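Local coordinates for protein 361aa long hypothetical D-aminopeptidase (Pyrococcus horikoshii, PDB 2DRH) that is of unproven function but probably acts as an aminopeptidase, at residues M176-S189 and V201-L215. Sequence-based numbering, arbitrary orientation.
Sequences MSAFEFKGGIGSAS and VGALVLSNFGRREDL
Met-176 lays its bent chain across the amide of Asn-208: Met-176 SD lies 3.5 Å from Asn-208 CG, and Met-176 CG meets Leu-206 CD1. Next to it, the backbone N of Ser-177 gives an almost straight bond (178°) to OD1 of Asn-208, in the carbonyl plane. With CG anti to its own backbone N (chi1 -175°), Asn-208 brings OD1 up to the backbone N of Ser-177. Phe-179 N bonds to Phe-209 O. The Phe-179 ring is wedged in: CD1 of Leu-215 sits over one face, 3.8 Å from the centroid, and Phe-209 O lies over the other. Glu-180 OE2 accepts from Arg-212 N, while its OE1 is hydrogen-bonded to the backbone N of Gly-233. The Arg-212 chain bends at chi2 and chi3, which lays its guanidinium flat on the Phe-181 ring, centres 3.9 Å apart and planes at 11°. In the guanidinium plane, NE reaches Phe-179 O and NH2 reaches Glu-180 O at 2.7 Å; NH1 binds Trp-229 O. A methionine in place of Arg-212 would probably leave both turn carbonyls without these donors and the Phe-181 face without its cation. From Gly-184 on, backbone bonds pair the strands, such as Val-205 N to Gly-186 O (2.8 Å). Ile-185 CD1 packs on Leu-206 CD1. These are parts of strands 184-193 and 198-207, the antiparallel beta hairpin of a mixed sheet, and the adjoining type I' turn, Ala-178 to Phe-181, is clasped by the loop after the second strand.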
ATOM      1  N   MET A 176      18.399 -22.912  10.019  1.00 22.37           N
ATOM      2  CA  MET A 176      18.294 -22.156   8.767  1.00 22.81           C
ATOM      3  C   MET A 176      19.456 -22.346   7.782  1.00 22.92           C
ATOM      4  O   MET A 176      20.561 -22.742   8.162  1.00 24.57           O
ATOM      5  CB  MET A 176      18.143 -20.663   9.074  1.00 22.25           C
ATOM      6  CG  MET A 176      16.906 -20.306   9.897  1.00 24.66           C
ATOM      7  SD  MET A 176      15.327 -20.735   9.105  1.00 23.63           S
ATOM      8  CE  MET A 176      14.326 -21.144  10.530  1.00 24.80           C
ATOM      9  N   SER A 177      19.185 -22.049   6.514  1.00 23.21           N
ATOM     10  CA  SER A 177      20.165 -22.170   5.439  1.00 22.98           C
ATOM     11  C   SER A 177      20.261 -20.854   4.675  1.00 23.49           C
ATOM     12  O   SER A 177      19.246 -20.226   4.393  1.00 23.19           O
ATOM     13  CB  SER A 177      19.743 -23.268   4.452  1.00 23.36           C
ATOM     14  OG  SER A 177      19.577 -24.507   5.103  1.00 23.50           O
ATOM     15  N   ALA A 178      21.479 -20.447   4.329  1.00 25.16           N
ATOM     16  CA  ALA A 178      21.695 -19.214   3.576  1.00 23.97           C
ATOM     17  C   ALA A 178      22.802 -19.433   2.546  1.00 24.51           C
ATOM     18  O   ALA A 178      23.926 -19.796   2.905  1.00 23.83           O
ATOM     19  CB  ALA A 178      22.077 -18.079   4.519  1.00 24.00           C
ATOM     20  N   PHE A 179      22.477 -19.225   1.271  1.00 22.29           N
ATOM     21  CA  PHE A 179      23.449 -19.404   0.195  1.00 22.63           C
ATOM     22  C   PHE A 179      23.998 -20.826   0.202  1.00 22.71           C
ATOM     23  O   PHE A 179      25.130 -21.070  -0.212  1.00 22.06           O
ATOM     24  CB  PHE A 179      24.599 -18.404   0.356  1.00 21.56           C
ATOM     25  CG  PHE A 179      24.167 -16.974   0.255  1.00 24.30           C
ATOM     26  CD1 PHE A 179      23.795 -16.430  -0.975  1.00 22.49           C
ATOM     27  CD2 PHE A 179      24.093 -16.175   1.394  1.00 22.67           C
ATOM     28  CE1 PHE A 179      23.354 -15.112  -1.067  1.00 23.30           C
ATOM     29  CE2 PHE A 179      23.653 -14.856   1.310  1.00 23.78           C
ATOM     30  CZ  PHE A 179      23.283 -14.324   0.079  1.00 23.17           C
ATOM     31  N   GLU A 180      23.183 -21.754   0.684  1.00 22.12           N
ATOM     32  CA  GLU A 180      23.552 -23.160   0.763  1.00 24.40           C
ATOM     33  C   GLU A 180      24.729 -23.436   1.688  1.00 23.25           C
ATOM     34  O   GLU A 180      25.468 -24.406   1.527  1.00 23.96           O
ATOM     35  CB  GLU A 180      23.775 -23.731  -0.642  1.00 22.00           C
ATOM     36  CG  GLU A 180      22.492 -23.672  -1.447  1.00 23.79           C
ATOM     37  CD  GLU A 180      22.622 -24.219  -2.853  1.00 24.00           C
ATOM     38  OE1 GLU A 180      22.745 -25.453  -3.011  1.00 24.26           O
ATOM     39  OE2 GLU A 180      22.598 -23.404  -3.795  1.00 22.32           O
ATOM     40  N   PHE A 181      24.871 -22.553   2.669  1.00 24.91           N
ATOM     41  CA  PHE A 181      25.860 -22.666   3.730  1.00 22.68           C
ATOM     42  C   PHE A 181      24.938 -22.597   4.943  1.00 24.31           C
ATOM     43  O   PHE A 181      23.736 -22.350   4.789  1.00 23.04           O
ATOM     44  CB  PHE A 181      26.818 -21.475   3.741  1.00 23.18           C
ATOM     45  CG  PHE A 181      27.854 -21.512   2.648  1.00 22.36           C
ATOM     46  CD1 PHE A 181      28.765 -22.559   2.570  1.00 23.56           C
ATOM     47  CD2 PHE A 181      27.941 -20.476   1.719  1.00 22.22           C
ATOM     48  CE1 PHE A 181      29.758 -22.574   1.581  1.00 23.49           C
ATOM     49  CE2 PHE A 181      28.925 -20.479   0.728  1.00 20.71           C
ATOM     50  CZ  PHE A 181      29.836 -21.528   0.660  1.00 20.50           C
ATOM     51  N   LYS A 182      25.463 -22.818   6.141  1.00 24.39           N
ATOM     52  CA  LYS A 182      24.602 -22.745   7.310  1.00 23.71           C
ATOM     53  C   LYS A 182      24.197 -21.290   7.509  1.00 23.88           C
ATOM     54  O   LYS A 182      25.032 -20.389   7.402  1.00 24.25           O
ATOM     55  CB  LYS A 182      25.335 -23.246   8.550  1.00 23.99           C
ATOM     56  CG  LYS A 182      24.460 -23.323   9.790  1.00 24.90           C
ATOM     57  CD  LYS A 182      23.377 -24.385   9.639  1.00 25.19           C
ATOM     58  CE  LYS A 182      22.409 -24.358  10.820  1.00 23.10           C
ATOM     59  NZ  LYS A 182      21.789 -23.014  10.966  1.00 20.59           N
ATOM     60  N   GLY A 183      22.912 -21.061   7.775  1.00 23.68           N
ATOM     61  CA  GLY A 183      22.429 -19.709   8.005  1.00 22.56           C
ATOM     62  C   GLY A 183      22.152 -19.515   9.484  1.00 22.14           C
ATOM     63  O   GLY A 183      22.639 -20.291  10.308  1.00 20.37           O
ATOM     64  N   GLY A 184      21.373 -18.491   9.830  1.00 22.71           N
ATOM     65  CA  GLY A 184      21.049 -18.256  11.229  1.00 22.39           C
ATOM     66  C   GLY A 184      20.913 -16.799  11.649  1.00 22.10           C
ATOM     67  O   GLY A 184      20.479 -15.953  10.871  1.00 21.28           O
ATOM     68  N   ILE A 185      21.287 -16.512  12.893  1.00 22.23           N
ATOM     69  CA  ILE A 185      21.205 -15.160  13.434  1.00 20.64           C
ATOM     70  C   ILE A 185      22.500 -14.391  13.189  1.00 19.77           C
ATOM     71  O   ILE A 185      23.593 -14.915  13.397  1.00 19.62           O
ATOM     72  CB  ILE A 185      20.928 -15.190  14.959  1.00 21.58           C
ATOM     73  CG1 ILE A 185      19.596 -15.896  15.239  1.00 22.25           C
ATOM     74  CG2 ILE A 185      20.931 -13.770  15.529  1.00 19.20           C
ATOM     75  CD1 ILE A 185      18.367 -15.160  14.720  1.00 21.03           C
ATOM     76  N   GLY A 186      22.360 -13.153  12.724  1.00 18.80           N
ATOM     77  CA  GLY A 186      23.504 -12.294  12.474  1.00 17.69           C
ATOM     78  C   GLY A 186      23.155 -10.909  12.996  1.00 18.58           C
ATOM     79  O   GLY A 186      21.981 -10.555  13.054  1.00 17.99           O
ATOM     80  N   SER A 187      24.145 -10.117  13.391  1.00 18.47           N
ATOM     81  CA  SER A 187      23.837  -8.784  13.895  1.00 19.26           C
ATOM     82  C   SER A 187      24.994  -7.809  13.726  1.00 19.64           C
ATOM     83  O   SER A 187      26.149  -8.206  13.561  1.00 18.50           O
ATOM     84  CB  SER A 187      23.429  -8.853  15.372  1.00 17.50           C
ATOM     85  OG  SER A 187      22.707  -7.685  15.750  1.00 20.44           O
ATOM     86  N   ALA A 188      24.669  -6.524  13.752  1.00 21.19           N
ATOM     87  CA  ALA A 188      25.671  -5.481  13.601  1.00 21.36           C
ATOM     88  C   ALA A 188      25.015  -4.140  13.868  1.00 21.16           C
ATOM     89  O   ALA A 188      23.792  -4.032  13.851  1.00 21.11           O
ATOM     90  CB  ALA A 188      26.263  -5.509  12.188  1.00 20.71           C
ATOM     91  N   SER A 189      25.829  -3.120  14.118  1.00 20.80           N
ATOM     92  CA  SER A 189      25.305  -1.789  14.384  1.00 22.53           C
ATOM     93  C   SER A 189      26.219  -0.746  13.769  1.00 23.70           C
ATOM     94  O   SER A 189      27.368  -1.031  13.434  1.00 24.94           O
ATOM     95  CB  SER A 189      25.199  -1.541  15.891  1.00 22.11           C
ATOM     96  OG  SER A 189      26.483  -1.461  16.477  1.00 23.15           O
ATOM     97  N   VAL A 201      22.260   2.795  14.903  1.00 23.35           N
ATOM     98  CA  VAL A 201      21.354   1.988  14.093  1.00 21.86           C
ATOM     99  C   VAL A 201      21.834   0.548  14.209  1.00 20.70           C
ATOM    100  O   VAL A 201      22.931   0.220  13.758  1.00 20.57           O
ATOM    101  CB  VAL A 201      21.387   2.383  12.604  1.00 21.41           C
ATOM    102  CG1 VAL A 201      20.583   1.362  11.782  1.00 20.41           C
ATOM    103  CG2 VAL A 201      20.807   3.784  12.422  1.00 21.19           C
ATOM    104  N   GLY A 202      21.021  -0.302  14.827  1.00 21.20           N
ATOM    105  CA  GLY A 202      21.395  -1.696  14.977  1.00 21.72           C
ATOM    106  C   GLY A 202      20.548  -2.631  14.128  1.00 21.17           C
ATOM    107  O   GLY A 202      19.417  -2.305  13.764  1.00 20.33           O
ATOM    108  N   ALA A 203      21.088  -3.805  13.820  1.00 20.83           N
ATOM    109  CA  ALA A 203      20.351  -4.765  13.011  1.00 21.10           C
ATOM    110  C   ALA A 203      20.558  -6.204  13.433  1.00 20.77           C
ATOM    111  O   ALA A 203      21.661  -6.614  13.770  1.00 22.39           O
ATOM    112  CB  ALA A 203      20.722  -4.612  11.541  1.00 19.72           C
ATOM    113  N   LEU A 204      19.470  -6.963  13.423  1.00 21.79           N
ATOM    114  CA  LEU A 204      19.508  -8.377  13.737  1.00 21.28           C
ATOM    115  C   LEU A 204      18.773  -9.059  12.587  1.00 21.72           C
ATOM    116  O   LEU A 204      17.642  -8.692  12.249  1.00 22.40           O
ATOM    117  CB  LEU A 204      18.807  -8.667  15.066  1.00 20.22           C
ATOM    118  CG  LEU A 204      18.765 -10.151  15.462  1.00 22.10           C
ATOM    119  CD1 LEU A 204      18.542 -10.272  16.948  1.00 22.19           C
ATOM    120  CD2 LEU A 204      17.657 -10.887  14.698  1.00 21.08           C
ATOM    121  N   VAL A 205      19.411 -10.042  11.971  1.00 20.21           N
ATOM    122  CA  VAL A 205      18.776 -10.728  10.864  1.00 20.02           C
ATOM    123  C   VAL A 205      18.703 -12.226  11.079  1.00 19.26           C
ATOM    124  O   VAL A 205      19.519 -12.807  11.788  1.00 19.73           O
ATOM    125  CB  VAL A 205      19.525 -10.472   9.535  1.00 18.81           C
ATOM    126  CG1 VAL A 205      19.645  -8.969   9.275  1.00 16.80           C
ATOM    127  CG2 VAL A 205      20.899 -11.134   9.581  1.00 19.76           C
ATOM    128  N   LEU A 206      17.701 -12.833  10.457  1.00 19.63           N
ATOM    129  CA  LEU A 206      17.491 -14.274  10.497  1.00 18.35           C
ATOM    130  C   LEU A 206      17.604 -14.602   9.020  1.00 19.12           C
ATOM    131  O   LEU A 206      16.663 -14.382   8.264  1.00 18.30           O
ATOM    132  CB  LEU A 206      16.085 -14.605  11.019  1.00 19.38           C
ATOM    133  CG  LEU A 206      15.664 -16.082  10.991  1.00 18.78           C
ATOM    134  CD1 LEU A 206      16.646 -16.906  11.799  1.00 17.30           C
ATOM    135  CD2 LEU A 206      14.251 -16.239  11.539  1.00 19.34           C
ATOM    136  N   SER A 207      18.772 -15.090   8.610  1.00 20.09           N
ATOM    137  CA  SER A 207      19.024 -15.392   7.209  1.00 22.07           C
ATOM    138  C   SER A 207      18.652 -16.810   6.831  1.00 21.72           C
ATOM    139  O   SER A 207      19.030 -17.763   7.508  1.00 22.04           O
ATOM    140  CB  SER A 207      20.499 -15.153   6.881  1.00 23.44           C
ATOM    141  OG  SER A 207      21.324 -16.055   7.601  1.00 26.69           O
ATOM    142  N   ASN A 208      17.931 -16.947   5.727  1.00 21.60           N
ATOM    143  CA  ASN A 208      17.508 -18.263   5.267  1.00 21.90           C
ATOM    144  C   ASN A 208      17.182 -18.194   3.783  1.00 21.12           C
ATOM    145  O   ASN A 208      16.169 -18.732   3.334  1.00 21.65           O
ATOM    146  CB  ASN A 208      16.276 -18.715   6.060  1.00 20.90           C
ATOM    147  CG  ASN A 208      15.852 -20.133   5.725  1.00 23.56           C
ATOM    148  OD1 ASN A 208      16.617 -21.086   5.910  1.00 22.92           O
ATOM    149  ND2 ASN A 208      14.631 -20.281   5.225  1.00 20.16           N
ATOM    150  N   PHE A 209      18.057 -17.542   3.022  1.00 22.37           N
ATOM    151  CA  PHE A 209      17.845 -17.358   1.585  1.00 22.44           C
ATOM    152  C   PHE A 209      19.105 -17.521   0.750  1.00 22.70           C
ATOM    153  O   PHE A 209      20.196 -17.788   1.262  1.00 22.93           O
ATOM    154  CB  PHE A 209      17.323 -15.946   1.317  1.00 21.05           C
ATOM    155  CG  PHE A 209      18.367 -14.874   1.536  1.00 18.73           C
ATOM    156  CD1 PHE A 209      18.685 -14.440   2.826  1.00 20.94           C
ATOM    157  CD2 PHE A 209      19.073 -14.340   0.462  1.00 18.39           C
ATOM    158  CE1 PHE A 209      19.702 -13.486   3.040  1.00 18.84           C
ATOM    159  CE2 PHE A 209      20.090 -13.387   0.663  1.00 21.44           C
ATOM    160  CZ  PHE A 209      20.402 -12.963   1.954  1.00 19.33           C
ATOM    161  N   GLY A 210      18.924 -17.340  -0.555  1.00 24.17           N
ATOM    162  CA  GLY A 210      20.029 -17.375  -1.494  1.00 24.96           C
ATOM    163  C   GLY A 210      20.558 -18.670  -2.056  1.00 26.64           C
ATOM    164  O   GLY A 210      20.559 -19.709  -1.392  1.00 24.81           O
ATOM    165  N   ARG A 211      20.997 -18.581  -3.310  1.00 28.42           N
ATOM    166  CA  ARG A 211      21.605 -19.697  -4.029  1.00 30.83           C
ATOM    167  C   ARG A 211      23.087 -19.574  -3.696  1.00 30.77           C
ATOM    168  O   ARG A 211      23.563 -18.478  -3.389  1.00 31.43           O
ATOM    169  CB  ARG A 211      21.426 -19.535  -5.542  1.00 32.35           C
ATOM    170  CG  ARG A 211      20.093 -19.974  -6.107  1.00 34.47           C
ATOM    171  CD  ARG A 211      19.921 -19.376  -7.497  1.00 37.08           C
ATOM    172  NE  ARG A 211      19.110 -20.199  -8.388  1.00 39.91           N
ATOM    173  CZ  ARG A 211      19.506 -21.362  -8.898  1.00 41.59           C
ATOM    174  NH1 ARG A 211      20.706 -21.845  -8.603  1.00 42.64           N
ATOM    175  NH2 ARG A 211      18.709 -22.034  -9.717  1.00 43.45           N
ATOM    176  N   ARG A 212      23.816 -20.678  -3.767  1.00 28.81           N
ATOM    177  CA  ARG A 212      25.238 -20.661  -3.450  1.00 29.07           C
ATOM    178  C   ARG A 212      26.023 -19.597  -4.220  1.00 28.64           C
ATOM    179  O   ARG A 212      26.810 -18.851  -3.632  1.00 27.53           O
ATOM    180  CB  ARG A 212      25.851 -22.045  -3.716  1.00 28.97           C
ATOM    181  CG  ARG A 212      27.361 -22.107  -3.512  1.00 28.79           C
ATOM    182  CD  ARG A 212      27.753 -21.775  -2.077  1.00 27.62           C
ATOM    183  NE  ARG A 212      27.368 -22.821  -1.136  1.00 27.14           N
ATOM    184  CZ  ARG A 212      27.908 -24.035  -1.108  1.00 27.79           C
ATOM    185  NH1 ARG A 212      28.863 -24.363  -1.970  1.00 26.92           N
ATOM    186  NH2 ARG A 212      27.490 -24.925  -0.222  1.00 27.66           N
ATOM    187  N   GLU A 213      25.794 -19.524  -5.528  1.00 27.21           N
ATOM    188  CA  GLU A 213      26.500 -18.579  -6.384  1.00 28.60           C
ATOM    189  C   GLU A 213      26.109 -17.108  -6.294  1.00 27.92           C
ATOM    190  O   GLU A 213      26.777 -16.262  -6.896  1.00 27.60           O
ATOM    191  CB  GLU A 213      26.412 -19.028  -7.848  1.00 31.55           C
ATOM    192  CG  GLU A 213      25.062 -19.599  -8.249  1.00 37.67           C
ATOM    193  CD  GLU A 213      24.737 -20.878  -7.493  1.00 39.71           C
ATOM    194  OE1 GLU A 213      25.568 -21.811  -7.526  1.00 44.30           O
ATOM    195  OE2 GLU A 213      23.661 -20.951  -6.864  1.00 40.49           O
ATOM    196  N   ASP A 214      25.045 -16.784  -5.567  1.00 25.49           N
ATOM    197  CA  ASP A 214      24.652 -15.385  -5.453  1.00 25.19           C
ATOM    198  C   ASP A 214      25.510 -14.644  -4.422  1.00 25.36           C
ATOM    199  O   ASP A 214      25.790 -13.456  -4.574  1.00 25.21           O
ATOM    200  CB  ASP A 214      23.178 -15.259  -5.048  1.00 26.39           C
ATOM    201  CG  ASP A 214      22.230 -15.916  -6.043  1.00 26.97           C
ATOM    202  OD1 ASP A 214      22.478 -15.842  -7.267  1.00 25.93           O
ATOM    203  OD2 ASP A 214      21.221 -16.492  -5.591  1.00 28.97           O
ATOM    204  N   LEU A 215      25.931 -15.360  -3.384  1.00 24.59           N
ATOM    205  CA  LEU A 215      26.720 -14.786  -2.295  1.00 24.29           C
ATOM    206  C   LEU A 215      27.740 -13.728  -2.712  1.00 25.54           C
ATOM    207  O   LEU A 215      28.687 -13.991  -3.461  1.00 25.06           O
ATOM    208  CB  LEU A 215      27.410 -15.908  -1.504  1.00 22.40           C
ATOM    209  CG  LEU A 215      28.203 -15.500  -0.250  1.00 25.20           C
ATOM    210  CD1 LEU A 215      27.336 -14.675   0.697  1.00 21.48           C
ATOM    211  CD2 LEU A 215      28.713 -16.748   0.446  1.00 21.16           C
TER
HETATM  212  O   HOH W   1      20.316 -21.560   1.032  1.00 40.04           O